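Local coordinates for protein 2-c-methyl-d-erythritol 2,4-cyclodiphosphate synthase (Plasmodium falciparum, PDB 4C81) that probably catalyses formation of 2-C-methyl-D-erythritol 2,4-cyclodiphosphate with release of CMP, the cyclodiphosphate synthase (IspF) step of the non-mevalonate isoprenoid pathway, at residues N113-I124 with E172-N183. The protein carries 1 engineered substitution. Numbering follows the deposited sequence.
Sequences NYDIGNVDINVI and ECFANILLIPKN. With ZN (zinc ion), chain C.
Ile124 and Glu172 run alongside each other at one end of a long antiparallel strand pair, Ile124 CD1 3.7 Å from Glu172 OE2. Glu172 CG is tucked over its own main chain (chi1 68°), and from there the extended chain carries OE1 to a zinc ion 2.4 Å away; OE1 also bonds Tyr14 OH, and His159 of the third subunit shares the metal. CD1 of Ile124 also reaches the Phe174 ring, from an oblique direction. On this same face Asn176 ND2 adds a weak second bond, 3.3 Å, to Asp120 O, a carbonyl already held by Asn176 N; ND2 also meets Gln12 OE1 of the second subunit. The Asn122 and Asn176 amides, planes 66° apart, do not bond each other: Asn122 ND2 goes to Gln12 O of the second subunit and OD1 to Lys155.

The other face is apolar: Ile121 CG2 presses on Cys173 SG, and Ile116 lies nearly perpendicular to Ile177, Ile116 CG2 4.0 Å from Ile177 CD1. Helices 64-77, 97-111 and 130-145 cover this side. A beta bulge shifts the register between Ile116 and Val119, Gly117 N and Asn118 O both bonding to Leu178. Farther along, the Tyr114 ring leans obliquely on the Ile180-Pro181 peptide, Tyr114 CD1 3.4 Å from Ile180 C. Thus Asn122, Phe174, Asn176 and Leu178 face neighbouring subunits, Phe174 rings meeting edge to face, as in the trimeric alpha/beta IspF fold, with zinc at the subunit boundary.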
loop_
_atom_site.group_PDB
_atom_site.type_symbol
_atom_site.label_atom_id
_atom_site.label_comp_id
_atom_site.label_asym_id
_atom_site.label_seq_id
_atom_site.Cartn_x
_atom_site.Cartn_y
_atom_site.Cartn_z
ATOM N N ASN A 113 -19.644 0.995 -15.950
ATOM C CA ASN A 113 -19.067 0.436 -17.173
ATOM C C ASN A 113 -17.598 0.023 -17.006
ATOM O O ASN A 113 -16.765 0.276 -17.881
ATOM C CB ASN A 113 -19.238 1.419 -18.342
ATOM C CG ASN A 113 -19.381 0.718 -19.681
ATOM O OD1 ASN A 113 -18.799 1.135 -20.681
ATOM N ND2 ASN A 113 -20.164 -0.354 -19.705
ATOM N N TYR A 114 -17.292 -0.617 -15.876
ATOM C CA TYR A 114 -15.955 -1.145 -15.603
ATOM C C TYR A 114 -16.003 -2.662 -15.393
ATOM O O TYR A 114 -17.050 -3.221 -15.057
ATOM C CB TYR A 114 -15.345 -0.465 -14.365
ATOM C CG TYR A 114 -14.655 0.848 -14.655
ATOM C CD1 TYR A 114 -13.325 0.882 -15.058
ATOM C CD2 TYR A 114 -15.328 2.056 -14.514
ATOM C CE1 TYR A 114 -12.685 2.079 -15.331
ATOM C CE2 TYR A 114 -14.701 3.263 -14.787
ATOM C CZ TYR A 114 -13.376 3.269 -15.192
ATOM O OH TYR A 114 -12.748 4.461 -15.455
ATOM N N ASP A 115 -14.867 -3.311 -15.635
ATOM C CA ASP A 115 -14.620 -4.689 -15.218
ATOM C C ASP A 115 -13.468 -4.639 -14.230
ATOM O O ASP A 115 -12.654 -3.723 -14.285
ATOM C CB ASP A 115 -14.195 -5.560 -16.402
ATOM C CG ASP A 115 -15.313 -5.796 -17.394
ATOM O OD1 ASP A 115 -16.436 -6.127 -16.964
ATOM O OD2 ASP A 115 -15.056 -5.672 -18.610
ATOM N N ILE A 116 -13.399 -5.618 -13.338
ATOM C CA ILE A 116 -12.212 -5.799 -12.502
ATOM C C ILE A 116 -11.113 -6.408 -13.361
ATOM O O ILE A 116 -11.365 -7.339 -14.127
ATOM C CB ILE A 116 -12.492 -6.712 -11.286
ATOM C CG1 ILE A 116 -13.453 -6.018 -10.318
ATOM C CG2 ILE A 116 -11.187 -7.067 -10.555
ATOM C CD1 ILE A 116 -13.917 -6.891 -9.166
ATOM N N GLY A 117 -9.902 -5.865 -13.249
ATOM C CA GLY A 117 -8.731 -6.471 -13.867
ATOM C C GLY A 117 -8.277 -7.597 -12.965
ATOM O O GLY A 117 -8.665 -8.750 -13.144
ATOM N N ASN A 118 -7.455 -7.258 -11.979
ATOM C CA ASN A 118 -7.111 -8.197 -10.917
ATOM C C ASN A 118 -7.103 -7.503 -9.564
ATOM O O ASN A 118 -7.124 -6.275 -9.489
ATOM C CB ASN A 118 -5.757 -8.856 -11.179
ATOM C CG ASN A 118 -4.598 -7.922 -10.917
ATOM O OD1 ASN A 118 -4.529 -6.834 -11.484
ATOM N ND2 ASN A 118 -3.692 -8.334 -10.041
ATOM N N VAL A 119 -7.116 -8.310 -8.506
ATOM C CA VAL A 119 -7.003 -7.819 -7.137
ATOM C C VAL A 119 -5.878 -8.598 -6.442
ATOM O O VAL A 119 -5.736 -9.809 -6.643
ATOM C CB VAL A 119 -8.339 -7.948 -6.362
ATOM C CG1 VAL A 119 -8.734 -9.406 -6.173
ATOM C CG2 VAL A 119 -8.253 -7.231 -5.021
ATOM N N ASP A 120 -5.060 -7.886 -5.670
ATOM C CA ASP A 120 -3.973 -8.481 -4.890
ATOM C C ASP A 120 -4.156 -8.032 -3.447
ATOM O O ASP A 120 -4.211 -6.838 -3.165
ATOM C CB ASP A 120 -2.596 -8.048 -5.415
ATOM C CG ASP A 120 -1.444 -8.835 -4.784
ATOM O OD1 ASP A 120 -1.692 -9.880 -4.137
ATOM O OD2 ASP A 120 -0.278 -8.419 -4.941
ATOM N N ILE A 121 -4.250 -9.007 -2.549
ATOM C CA ILE A 121 -4.650 -8.777 -1.174
ATOM C C ILE A 121 -3.529 -9.238 -0.248
ATOM O O ILE A 121 -3.038 -10.362 -0.371
ATOM C CB ILE A 121 -5.949 -9.543 -0.847
ATOM C CG1 ILE A 121 -7.083 -9.108 -1.787
ATOM C CG2 ILE A 121 -6.348 -9.306 0.593
ATOM C CD1 ILE A 121 -8.212 -10.101 -1.882
ATOM N N ASN A 122 -3.121 -8.345 0.652
ATOM C CA ASN A 122 -2.078 -8.605 1.639
ATOM C C ASN A 122 -2.654 -8.539 3.042
ATOM O O ASN A 122 -3.040 -7.468 3.507
ATOM C CB ASN A 122 -0.975 -7.561 1.515
ATOM C CG ASN A 122 -0.126 -7.761 0.289
ATOM O OD1 ASN A 122 0.378 -8.853 0.052
ATOM N ND2 ASN A 122 0.049 -6.703 -0.494
ATOM N N VAL A 123 -2.709 -9.686 3.711
ATOM C CA VAL A 123 -3.132 -9.753 5.105
ATOM C C VAL A 123 -1.894 -9.761 5.991
ATOM O O VAL A 123 -0.969 -10.527 5.752
ATOM C CB VAL A 123 -3.975 -11.014 5.376
ATOM C CG1 VAL A 123 -4.356 -11.113 6.856
ATOM C CG2 VAL A 123 -5.224 -11.017 4.498
ATOM N N ILE A 124 -1.877 -8.889 6.995
ATOM C CA ILE A 124 -0.790 -8.843 7.966
ATOM C C ILE A 124 -1.371 -9.312 9.286
ATOM O O ILE A 124 -2.232 -8.649 9.872
ATOM C CB ILE A 124 -0.169 -7.442 8.104
ATOM C CG1 ILE A 124 0.185 -6.885 6.719
ATOM C CG2 ILE A 124 1.079 -7.516 8.987
ATOM C CD1 ILE A 124 0.790 -5.495 6.744
ATOM N N GLU A 172 -4.710 -6.844 9.980
ATOM C CA GLU A 172 -4.980 -5.819 8.973
ATOM C C GLU A 172 -4.816 -6.332 7.553
ATOM O O GLU A 172 -4.216 -7.387 7.312
ATOM C CB GLU A 172 -4.173 -4.534 9.230
ATOM C CG GLU A 172 -2.670 -4.605 9.053
ATOM C CD GLU A 172 -1.983 -3.274 9.391
ATOM O OE1 GLU A 172 -2.556 -2.479 10.172
ATOM O OE2 GLU A 172 -0.873 -3.028 8.872
ATOM N N CYS A 173 -5.416 -5.601 6.621
ATOM C CA CYS A 173 -5.464 -6.007 5.220
ATOM C C CYS A 173 -5.268 -4.792 4.326
ATOM O O CYS A 173 -5.841 -3.731 4.585
ATOM C CB CYS A 173 -6.816 -6.663 4.896
ATOM S SG CYS A 173 -6.874 -7.435 3.262
ATOM N N PHE A 174 -4.447 -4.960 3.289
ATOM C CA PHE A 174 -4.357 -4.027 2.173
ATOM C C PHE A 174 -4.839 -4.738 0.921
ATOM O O PHE A 174 -4.304 -5.775 0.556
ATOM C CB PHE A 174 -2.914 -3.566 1.957
ATOM C CG PHE A 174 -2.407 -2.659 3.029
ATOM C CD1 PHE A 174 -1.918 -3.180 4.217
ATOM C CD2 PHE A 174 -2.424 -1.283 2.859
ATOM C CE1 PHE A 174 -1.447 -2.341 5.223
ATOM C CE2 PHE A 174 -1.950 -0.441 3.858
ATOM C CZ PHE A 174 -1.467 -0.970 5.038
ATOM N N ALA A 175 -5.855 -4.184 0.272
ATOM C CA ALA A 175 -6.379 -4.744 -0.966
ATOM C C ALA A 175 -6.073 -3.771 -2.096
ATOM O O ALA A 175 -6.394 -2.598 -1.992
ATOM C CB ALA A 175 -7.879 -4.970 -0.854
ATOM N N ASN A 176 -5.450 -4.271 -3.160
ATOM C CA ASN A 176 -5.055 -3.459 -4.301
ATOM C C ASN A 176 -5.743 -3.978 -5.545
ATOM O O ASN A 176 -5.703 -5.176 -5.824
ATOM C CB ASN A 176 -3.544 -3.519 -4.497
ATOM C CG ASN A 176 -2.789 -3.121 -3.257
ATOM O OD1 ASN A 176 -2.431 -1.957 -3.089
ATOM N ND2 ASN A 176 -2.567 -4.080 -2.361
ATOM N N ILE A 177 -6.361 -3.075 -6.297
ATOM C CA ILE A 177 -7.194 -3.473 -7.428
ATOM C C ILE A 177 -7.007 -2.553 -8.630
ATOM O O ILE A 177 -6.664 -1.378 -8.479
ATOM C CB ILE A 177 -8.677 -3.499 -6.996
ATOM C CG1 ILE A 177 -9.512 -4.343 -7.960
ATOM C CG2 ILE A 177 -9.237 -2.084 -6.833
ATOM C CD1 ILE A 177 -10.875 -4.667 -7.420
ATOM N N LEU A 178 -7.205 -3.113 -9.823
ATOM C CA LEU A 178 -7.312 -2.328 -11.045
ATOM C C LEU A 178 -8.706 -2.537 -11.608
ATOM O O LEU A 178 -9.196 -3.668 -11.657
ATOM C CB LEU A 178 -6.290 -2.780 -12.084
ATOM C CG LEU A 178 -4.835 -2.418 -11.818
ATOM C CD1 LEU A 178 -3.959 -3.078 -12.872
ATOM C CD2 LEU A 178 -4.607 -0.908 -11.792
ATOM N N LEU A 179 -9.343 -1.444 -12.008
ATOM C CA LEU A 179 -10.582 -1.505 -12.764
ATOM C C LEU A 179 -10.310 -1.093 -14.207
ATOM O O LEU A 179 -9.695 -0.058 -14.462
ATOM C CB LEU A 179 -11.635 -0.588 -12.153
ATOM C CG LEU A 179 -11.951 -0.822 -10.673
ATOM C CD1 LEU A 179 -12.995 0.163 -10.204
ATOM C CD2 LEU A 179 -12.405 -2.256 -10.396
ATOM N N ILE A 180 -10.783 -1.916 -15.142
ATOM C CA ILE A 180 -10.548 -1.720 -16.570
ATOM C C ILE A 180 -11.852 -1.318 -17.256
ATOM O O ILE A 180 -12.867 -1.992 -17.083
ATOM C CB ILE A 180 -10.041 -3.026 -17.229
ATOM C CG1 ILE A 180 -8.895 -3.648 -16.419
ATOM C CG2 ILE A 180 -9.596 -2.764 -18.661
ATOM C CD1 ILE A 180 -7.702 -2.726 -16.214
ATOM N N PRO A 181 -11.834 -0.223 -18.041
ATOM C CA PRO A 181 -13.075 0.158 -18.722
ATOM C C PRO A 181 -13.552 -0.913 -19.700
ATOM O O PRO A 181 -12.734 -1.579 -20.337
ATOM C CB PRO A 181 -12.693 1.442 -19.471
ATOM C CG PRO A 181 -11.226 1.409 -19.592
ATOM C CD PRO A 181 -10.716 0.668 -18.392
ATOM N N LYS A 182 -14.868 -1.091 -19.786
ATOM C CA LYS A 182 -15.461 -1.990 -20.774
ATOM C C LYS A 182 -15.287 -1.397 -22.169
ATOM O O LYS A 182 -15.321 -0.175 -22.336
ATOM C CB LYS A 182 -16.946 -2.221 -20.477
ATOM C CG LYS A 182 -17.196 -3.142 -19.299
ATOM C CD LYS A 182 -18.674 -3.278 -18.999
ATOM C CE LYS A 182 -18.939 -4.420 -18.034
ATOM N NZ LYS A 182 -20.394 -4.616 -17.796
ATOM N N ASN A 183 -15.089 -2.275 -23.153
ATOM C CA ASN A 183 -14.883 -1.894 -24.560
ATOM C C ASN A 183 -14.199 -0.540 -24.759
ATOM O O ASN A 183 -13.994 -0.094 -25.889
ATOM C CB ASN A 183 -16.209 -1.957 -25.338
ATOM C CG ASN A 183 -17.301 -1.096 -24.721
ATOM O OD1 ASN A 183 -17.184 0.128 -24.651
ATOM N ND2 ASN A 183 -18.378 -1.737 -24.279
HETATM ZN ZN ZN C . -1.551 -0.860 11.546
HETATM O O HOH W 1 -12.698 -4.371 -19.537
#